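Local coordinates for putative ABC-transporter ATP-binding protein (Alicyclobacillus acidocaldarius, PDB 1Z47), which probably binds and hydrolyses ATP to power a sulfate-importing ABC transporter, as the nucleotide-binding subunit CysA, at residues R131-E136 with R189-E194; V154-A159 with L167-P172; C315-K320 with A341-N346. All blocks are in the same frame, centred on the assembly; numbering follows the deposited sequence.

Contact 1 of 3, residues R131-E136 with R189-E194; sequences RFMRLE and RQVHDE
Asp-193 OD2 is gripped twice by Arg-189, one turn earlier on helix 178-195, away from where Phe-132 packs against Val-191 and Glu-194. The shorter bond comes from Arg-189 NH2 at 3.0 Å; it reaches the syn lone pair of OD2, which lies 24° out of the guanidinium plane. Arg-189 NE adds weak bonds to both carboxylate oxygens. The guanidinium has further partners, a salt bridge from NH2 to Asp-214 and a hydrogen bond from NH1 to the carbonyl of Val-212, so it ties the helix to the chain beyond it.

The contact itself is apolar. Phe-132, in the last turn of helix 119-132, has CG anti to the backbone N (chi1 175°), which sends the ring across to the other helix. Its CE2 lies 3.5 Å from Val-191 CG2, and CA of Val-191 stands in the ring plane at the edge. The CZ corner of the ring meets, obliquely, the aliphatic part of Glu-194, 3.4 Å from CG. Glu-194 bends at chi2, and its carboxylate plane is inclined 36° to the ring. Met-133 CG approaches Val-191 CG2 more loosely, at 4.2 Å. Helix 119-132 ends here in a Schellman motif, with Arg-134, at positive phi, as its C-prime residue; the carbonyls of Met-133 and Arg-134 accept hydrogen bonds from Arg-153.

No hydrogen bond or salt bridge crosses between the segments. The charges of Arg-189 and Asp-193 are paired with each other, and the arginine also with Asp-214, while the helices meet through one aromatic ring, a buried valine and the methylenes of a glutamate, an interface held by shape and hydrophobicity.

Contact 2 of 3, residues V154-A159 with L167-P172; sequences VALARA and LLFDEP
Helix 154-159 runs roughly antiparallel to strand 167-170, at 147°, with the axes of the two short segments 10.4 Å apart at closest approach. The backbones are nearest at Ala-159 and Leu-167, whose CA atoms are 7.8 Å apart. The spacing is bridged by side chains alone. Leu-156 carries most of the meeting through a single methyl: its CG is anti to the backbone N (chi1 178°), and CD1 is directed at the strand, where it touches two residues at once. Leu-156 CD1 lies 3.8 Å from CZ of Phe-169 and 3.9 Å from CD2 of Leu-167. The two leucines cross at about a right angle, whereas Leu-156 meets the Phe-169 ring obliquely, near its far end. Phe-169 has CG beside its backbone N (chi1 -62°), a setting that brings that end of the ring to the helix. One turn along the helix, Ala-159 CB faces the other methyl of Leu-167, CD1, at 4.4 Å. Every touching residue is buried.

Strand 167-170 and the turn after it carry the sequence LLFDEP, which fits the Walker B motif of ABC ATPases, in whose relatives the acidic residues serve ATP binding and hydrolysis; the contact packs this strand against helix 148-160. Within the mixed sheet the strand lies between parallel strands 89-93 and 198-203, bonded to Gly-90 and Val-92 through Leu-168, and to Val-200 through Leu-167 and Phe-169. Val-92 of the neighbouring strand also packs on Leu-156, Ala-159 and Phe-169, while helix 104-109 lies against Val-154 and Ala-157.

Contact 3 of 3, residues C315-K320 with A341-N346; sequences CWIRTK and AWVHMN
This is a buried apolar contact between two strands of one strongly curled antiparallel sheet in the C-terminal region, separated in the sheet by strand 301-308. The segments cross at 90° with axes 8.7 Å apart, so they meet across the concave side through side chains and share no hydrogen bonds; such curling is consistent with the OB-like folds of the regulatory domains in related transporter ATPases. Met-345 and Ile-317 reach toward each other tip to tip, Ile-317 CD1 lying 3.6 Å from Met-345 CG and 3.7 Å from its SD. A bend at chi3 (-111°) then turns the methionine methyl toward Thr-319, and CE sits tightly, 3.4 Å from CG2. Thr-319 uses its OG1 elsewhere, on the backbone N of Glu-323. Val-343 adds a looser touch, its CG2 4.2 Å from Ile-317 CG2. With an alanine in place of Met-345, the ends of Ile-317 and Thr-319 would probably lose their shared partner and a gap would open between the strands. Around the contact, Ala-301 of the intervening strand packs on both Ile-317 and Met-345, Leu-291 of strand 289-293 meets Met-345, and Trp-325 of strand 324-330 lies against Ile-317 and Thr-319.

Contacts 1 and 2 belong to the ATP-binding domain, their centres about 12 Å apart, and adjoin through apolar side chains: CE of Met-133 packs 3.4 Å from CB of Leu-156, and Val-191 rests on the same leucine. Along the chain, 154-159 and 167-172 both fall between the segments of contact 1. Helix 148-160 packs on strand 166-170 of the mixed sheet and is in turn touched by Met-133, just after helix 119-132, and by Val-191 of helix 178-195. Contact 3 comes later in sequence, in the C-terminal sheet, its centre about 48 Å and 47 Å from those of contacts 1 and 2. The separation reflects a two-part subunit, an ATPase core and a probably regulatory domain.

Contact 1 of 3, residues R131-E136 with R189-E194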
# COMPACT_ATOMS: atom_id res chain seq x y z
N ARG B 131 22.78 -19.01 -6.24
CA ARG B 131 23.27 -18.04 -7.21
C ARG B 131 22.10 -17.40 -7.93
O ARG B 131 22.10 -16.19 -8.16
CB ARG B 131 24.22 -18.70 -8.22
CG ARG B 131 25.60 -18.96 -7.63
CD ARG B 131 26.38 -19.98 -8.45
NE ARG B 131 25.58 -21.16 -8.74
CZ ARG B 131 26.09 -22.36 -9.03
NH1 ARG B 131 27.40 -22.53 -9.06
NH2 ARG B 131 25.28 -23.37 -9.31
N PHE B 132 21.08 -18.19 -8.26
CA PHE B 132 19.95 -17.59 -8.95
C PHE B 132 19.35 -16.48 -8.10
O PHE B 132 19.04 -15.41 -8.61
CB PHE B 132 18.86 -18.61 -9.26
CG PHE B 132 17.63 -18.00 -9.85
CD1 PHE B 132 17.70 -17.30 -11.06
CD2 PHE B 132 16.40 -18.07 -9.18
CE1 PHE B 132 16.56 -16.67 -11.59
CE2 PHE B 132 15.26 -17.44 -9.70
CZ PHE B 132 15.34 -16.75 -10.91
N MET B 133 19.19 -16.74 -6.81
CA MET B 133 18.61 -15.74 -5.94
C MET B 133 19.53 -14.73 -5.26
O MET B 133 19.14 -14.08 -4.30
CB MET B 133 17.69 -16.42 -4.94
CG MET B 133 16.36 -16.75 -5.63
SD MET B 133 15.36 -17.97 -4.85
CE MET B 133 14.61 -17.03 -3.58
N ARG B 134 20.73 -14.58 -5.79
CA ARG B 134 21.67 -13.61 -5.26
C ARG B 134 21.93 -13.80 -3.77
O ARG B 134 21.95 -12.83 -3.01
CB ARG B 134 21.12 -12.20 -5.51
CG ARG B 134 20.79 -11.90 -6.96
CD ARG B 134 22.05 -11.63 -7.79
NE ARG B 134 22.63 -10.31 -7.52
CZ ARG B 134 23.73 -9.84 -8.10
NH1 ARG B 134 24.40 -10.57 -8.99
NH2 ARG B 134 24.18 -8.63 -7.79
N LEU B 135 22.11 -15.05 -3.35
CA LEU B 135 22.39 -15.37 -1.95
C LEU B 135 23.70 -16.13 -1.81
O LEU B 135 23.94 -16.77 -0.78
CB LEU B 135 21.30 -16.25 -1.35
CG LEU B 135 19.92 -15.68 -1.06
CD1 LEU B 135 18.95 -16.84 -0.83
CD2 LEU B 135 20.00 -14.77 0.17
N GLU B 136 24.54 -16.09 -2.84
CA GLU B 136 25.82 -16.80 -2.75
C GLU B 136 26.72 -16.16 -1.68
O GLU B 136 27.30 -16.85 -0.84
CB GLU B 136 26.53 -16.80 -4.12
CG GLU B 136 26.89 -15.40 -4.61
CD GLU B 136 25.69 -14.47 -4.65
OE1 GLU B 136 24.81 -14.67 -5.53
OE2 GLU B 136 25.62 -13.55 -3.80
N ARG B 189 8.00 -12.34 -8.53
CA ARG B 189 7.48 -12.45 -9.90
C ARG B 189 8.59 -12.91 -10.85
O ARG B 189 8.41 -13.83 -11.63
CB ARG B 189 6.89 -11.11 -10.39
CG ARG B 189 6.26 -11.17 -11.80
CD ARG B 189 4.94 -11.98 -11.88
NE ARG B 189 4.85 -12.70 -13.15
CZ ARG B 189 3.73 -13.03 -13.80
NH1 ARG B 189 2.54 -12.71 -13.31
NH2 ARG B 189 3.81 -13.70 -14.93
N GLN B 190 9.76 -12.28 -10.78
CA GLN B 190 10.86 -12.67 -11.66
C GLN B 190 11.24 -14.14 -11.42
O GLN B 190 11.49 -14.90 -12.37
CB GLN B 190 12.08 -11.76 -11.45
CG GLN B 190 13.37 -12.31 -12.04
CD GLN B 190 14.56 -11.38 -11.86
OE1 GLN B 190 14.70 -10.39 -12.58
NE2 GLN B 190 15.43 -11.71 -10.90
N VAL B 191 11.26 -14.55 -10.16
CA VAL B 191 11.59 -15.93 -9.86
C VAL B 191 10.52 -16.85 -10.48
O VAL B 191 10.85 -17.81 -11.18
CB VAL B 191 11.70 -16.13 -8.34
CG1 VAL B 191 11.70 -17.61 -8.00
CG2 VAL B 191 13.00 -15.49 -7.83
N HIS B 192 9.25 -16.55 -10.24
CA HIS B 192 8.16 -17.34 -10.79
C HIS B 192 8.29 -17.55 -12.30
O HIS B 192 8.14 -18.65 -12.81
CB HIS B 192 6.81 -16.67 -10.53
CG HIS B 192 5.68 -17.28 -11.28
ND1 HIS B 192 4.96 -18.36 -10.80
CD2 HIS B 192 5.14 -16.98 -12.48
CE1 HIS B 192 4.03 -18.69 -11.68
NE2 HIS B 192 4.11 -17.86 -12.71
N ASP B 193 8.54 -16.47 -13.02
CA ASP B 193 8.65 -16.56 -14.46
C ASP B 193 9.83 -17.43 -14.83
O ASP B 193 9.82 -18.09 -15.87
CB ASP B 193 8.78 -15.17 -15.05
CG ASP B 193 7.48 -14.39 -14.93
OD1 ASP B 193 7.48 -13.15 -15.13
OD2 ASP B 193 6.47 -15.03 -14.63
N GLU B 194 10.84 -17.44 -13.98
CA GLU B 194 12.02 -18.24 -14.25
C GLU B 194 11.78 -19.72 -13.99
O GLU B 194 12.00 -20.54 -14.87
CB GLU B 194 13.20 -17.76 -13.40
CG GLU B 194 14.48 -18.49 -13.72
CD GLU B 194 14.92 -18.23 -15.14
OE1 GLU B 194 15.75 -19.01 -15.67
OE2 GLU B 194 14.44 -17.24 -15.73

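Contact 2 of 3, residues V154-A159 with L167-P172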
# COMPACT_ATOMS: atom_id res chain seq x y z
N VAL B 154 15.75 -16.35 1.16
CA VAL B 154 16.18 -17.67 1.62
C VAL B 154 14.98 -18.61 1.79
O VAL B 154 15.05 -19.78 1.45
CB VAL B 154 16.99 -17.58 2.96
CG1 VAL B 154 17.38 -18.98 3.44
CG2 VAL B 154 18.26 -16.74 2.76
N ALA B 155 13.87 -18.07 2.30
CA ALA B 155 12.67 -18.87 2.50
C ALA B 155 12.13 -19.36 1.15
O ALA B 155 11.69 -20.50 1.01
CB ALA B 155 11.59 -18.01 3.25
N LEU B 156 12.17 -18.50 0.14
CA LEU B 156 11.70 -18.91 -1.18
C LEU B 156 12.64 -19.99 -1.74
O LEU B 156 12.19 -20.93 -2.41
CB LEU B 156 11.63 -17.71 -2.13
CG LEU B 156 11.20 -17.96 -3.59
CD1 LEU B 156 9.84 -18.66 -3.63
CD2 LEU B 156 11.14 -16.64 -4.34
N ALA B 157 13.94 -19.88 -1.45
CA ALA B 157 14.90 -20.89 -1.93
C ALA B 157 14.63 -22.27 -1.30
O ALA B 157 14.64 -23.30 -1.99
CB ALA B 157 16.35 -20.42 -1.65
N ARG B 158 14.40 -22.28 0.01
CA ARG B 158 14.09 -23.51 0.77
C ARG B 158 12.85 -24.18 0.21
O ARG B 158 12.82 -25.38 0.00
CB ARG B 158 13.84 -23.19 2.25
CG ARG B 158 13.33 -24.37 3.09
CD ARG B 158 13.29 -24.04 4.58
NE ARG B 158 12.35 -22.94 4.87
CZ ARG B 158 12.16 -22.39 6.07
NH1 ARG B 158 11.29 -21.40 6.21
NH2 ARG B 158 12.85 -22.82 7.13
N ALA B 159 11.80 -23.39 -0.03
CA ALA B 159 10.55 -23.91 -0.55
C ALA B 159 10.72 -24.51 -1.94
O ALA B 159 10.11 -25.53 -2.25
CB ALA B 159 9.47 -22.79 -0.61
N LEU B 167 3.48 -23.51 -5.69
CA LEU B 167 4.11 -22.60 -4.75
C LEU B 167 2.98 -21.76 -4.11
O LEU B 167 2.21 -21.12 -4.83
CB LEU B 167 5.08 -21.72 -5.54
CG LEU B 167 6.33 -21.16 -4.86
CD1 LEU B 167 7.18 -22.29 -4.29
CD2 LEU B 167 7.14 -20.36 -5.89
N LEU B 168 2.88 -21.81 -2.78
CA LEU B 168 1.85 -21.06 -2.05
C LEU B 168 2.42 -19.95 -1.14
O LEU B 168 3.27 -20.22 -0.28
CB LEU B 168 1.04 -22.02 -1.19
CG LEU B 168 0.45 -23.22 -1.96
CD1 LEU B 168 -0.32 -24.11 -1.00
CD2 LEU B 168 -0.43 -22.70 -3.09
N PHE B 169 1.92 -18.72 -1.29
CA PHE B 169 2.40 -17.61 -0.46
C PHE B 169 1.29 -17.11 0.46
O PHE B 169 0.23 -16.73 -0.02
CB PHE B 169 2.87 -16.44 -1.34
CG PHE B 169 4.03 -16.78 -2.23
CD1 PHE B 169 3.84 -17.50 -3.40
CD2 PHE B 169 5.32 -16.39 -1.88
CE1 PHE B 169 4.91 -17.83 -4.22
CE2 PHE B 169 6.41 -16.72 -2.69
CZ PHE B 169 6.20 -17.44 -3.86
N ASP B 170 1.51 -17.11 1.77
CA ASP B 170 0.49 -16.60 2.67
C ASP B 170 0.94 -15.27 3.30
O ASP B 170 1.43 -15.26 4.43
CB ASP B 170 0.18 -17.60 3.78
CG ASP B 170 -1.08 -17.25 4.56
OD1 ASP B 170 -1.35 -17.94 5.56
OD2 ASP B 170 -1.81 -16.30 4.18
N GLU B 171 0.77 -14.17 2.55
CA GLU B 171 1.13 -12.82 3.01
C GLU B 171 2.46 -12.83 3.75
O GLU B 171 2.60 -12.22 4.82
CB GLU B 171 0.04 -12.27 3.94
CG GLU B 171 -0.06 -13.02 5.26
CD GLU B 171 -0.96 -12.34 6.28
OE1 GLU B 171 -0.67 -11.18 6.68
OE2 GLU B 171 -1.95 -12.98 6.70
N PRO B 172 3.48 -13.51 3.18
CA PRO B 172 4.79 -13.58 3.83
C PRO B 172 5.50 -12.23 4.04
O PRO B 172 6.44 -12.13 4.83
CB PRO B 172 5.58 -14.50 2.90
CG PRO B 172 5.00 -14.16 1.55
CD PRO B 172 3.51 -14.13 1.85

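Contact 3 of 3, residues C315-K320 with A341-N346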
# COMPACT_ATOMS: atom_id res chain seq x y z
N CYS B 315 -7.87 15.35 -5.93
CA CYS B 315 -8.71 16.46 -5.54
C CYS B 315 -10.05 15.99 -4.96
O CYS B 315 -10.81 15.27 -5.61
CB CYS B 315 -8.95 17.36 -6.76
SG CYS B 315 -9.79 18.91 -6.35
N TRP B 316 -10.32 16.39 -3.72
CA TRP B 316 -11.59 16.06 -3.08
C TRP B 316 -12.53 17.26 -3.18
O TRP B 316 -12.16 18.39 -2.84
CB TRP B 316 -11.36 15.68 -1.61
CG TRP B 316 -10.71 14.32 -1.46
CD1 TRP B 316 -11.33 13.10 -1.42
CD2 TRP B 316 -9.30 14.05 -1.44
NE1 TRP B 316 -10.40 12.09 -1.37
CE2 TRP B 316 -9.14 12.65 -1.39
CE3 TRP B 316 -8.16 14.86 -1.46
CZ2 TRP B 316 -7.88 12.03 -1.35
CZ3 TRP B 316 -6.90 14.25 -1.43
CH2 TRP B 316 -6.78 12.84 -1.38
N ILE B 317 -13.75 17.01 -3.65
CA ILE B 317 -14.78 18.05 -3.79
C ILE B 317 -16.12 17.62 -3.17
O ILE B 317 -16.45 16.42 -3.14
CB ILE B 317 -15.02 18.38 -5.27
CG1 ILE B 317 -15.46 17.13 -6.01
CG2 ILE B 317 -13.73 18.97 -5.88
CD1 ILE B 317 -15.83 17.33 -7.46
N ARG B 318 -16.87 18.59 -2.66
CA ARG B 318 -18.18 18.34 -2.04
C ARG B 318 -19.27 18.95 -2.88
O ARG B 318 -19.29 20.16 -3.11
CB ARG B 318 -18.25 18.97 -0.65
CG ARG B 318 -19.58 18.74 0.08
CD ARG B 318 -19.67 19.65 1.29
NE ARG B 318 -18.41 19.66 2.02
CZ ARG B 318 -17.98 18.65 2.79
NH1 ARG B 318 -16.81 18.74 3.41
NH2 ARG B 318 -18.74 17.58 2.95
N THR B 319 -20.18 18.11 -3.36
CA THR B 319 -21.29 18.57 -4.17
C THR B 319 -22.30 19.34 -3.32
O THR B 319 -22.19 19.39 -2.10
CB THR B 319 -22.04 17.41 -4.79
OG1 THR B 319 -22.69 16.65 -3.76
CG2 THR B 319 -21.10 16.53 -5.53
N LYS B 320 -23.28 19.92 -4.00
CA LYS B 320 -24.34 20.68 -3.33
C LYS B 320 -25.08 19.75 -2.36
O LYS B 320 -25.43 20.15 -1.25
CB LYS B 320 -25.31 21.22 -4.39
CG LYS B 320 -26.06 20.13 -5.16
CD LYS B 320 -25.10 19.21 -5.92
CE LYS B 320 -25.79 17.94 -6.38
NZ LYS B 320 -24.89 17.15 -7.27
N ALA B 341 -12.68 26.84 -3.72
CA ALA B 341 -13.00 27.06 -5.13
C ALA B 341 -14.24 26.29 -5.60
O ALA B 341 -14.44 25.14 -5.20
CB ALA B 341 -11.80 26.68 -5.99
N TRP B 342 -15.06 26.92 -6.44
CA TRP B 342 -16.26 26.27 -6.98
C TRP B 342 -15.96 25.63 -8.33
O TRP B 342 -15.20 26.18 -9.13
CB TRP B 342 -17.42 27.27 -7.12
CG TRP B 342 -18.09 27.56 -5.82
CD1 TRP B 342 -17.79 28.57 -4.95
CD2 TRP B 342 -19.07 26.75 -5.16
NE1 TRP B 342 -18.52 28.43 -3.79
CE2 TRP B 342 -19.32 27.32 -3.90
CE3 TRP B 342 -19.77 25.58 -5.52
CZ2 TRP B 342 -20.23 26.78 -2.99
CZ3 TRP B 342 -20.67 25.04 -4.62
CH2 TRP B 342 -20.89 25.64 -3.36
N VAL B 343 -16.55 24.46 -8.59
CA VAL B 343 -16.30 23.74 -9.83
C VAL B 343 -17.45 22.96 -10.43
O VAL B 343 -18.43 22.62 -9.75
CB VAL B 343 -15.13 22.73 -9.68
CG1 VAL B 343 -13.82 23.46 -9.43
CG2 VAL B 343 -15.43 21.75 -8.55
N HIS B 344 -17.29 22.66 -11.72
CA HIS B 344 -18.22 21.89 -12.53
C HIS B 344 -17.54 20.55 -12.74
O HIS B 344 -16.33 20.51 -12.94
CB HIS B 344 -18.40 22.60 -13.89
CG HIS B 344 -18.97 21.73 -14.97
ND1 HIS B 344 -20.32 21.68 -15.26
CD2 HIS B 344 -18.38 20.88 -15.84
CE1 HIS B 344 -20.53 20.85 -16.26
NE2 HIS B 344 -19.37 20.35 -16.63
N MET B 345 -18.32 19.47 -12.68
CA MET B 345 -17.82 18.10 -12.86
C MET B 345 -18.20 17.54 -14.22
O MET B 345 -19.23 17.90 -14.78
CB MET B 345 -18.41 17.16 -11.81
CG MET B 345 -17.89 17.37 -10.41
SD MET B 345 -18.91 16.44 -9.24
CE MET B 345 -19.71 17.77 -8.40
N ASN B 346 -17.38 16.63 -14.72
CA ASN B 346 -17.61 16.01 -16.01
C ASN B 346 -17.29 14.52 -15.94
O ASN B 346 -16.14 14.11 -16.16
CB ASN B 346 -16.70 16.65 -17.05
CG ASN B 346 -17.15 16.36 -18.46
OD1 ASN B 346 -17.65 15.27 -18.77
ND2 ASN B 346 -16.95 17.32 -19.34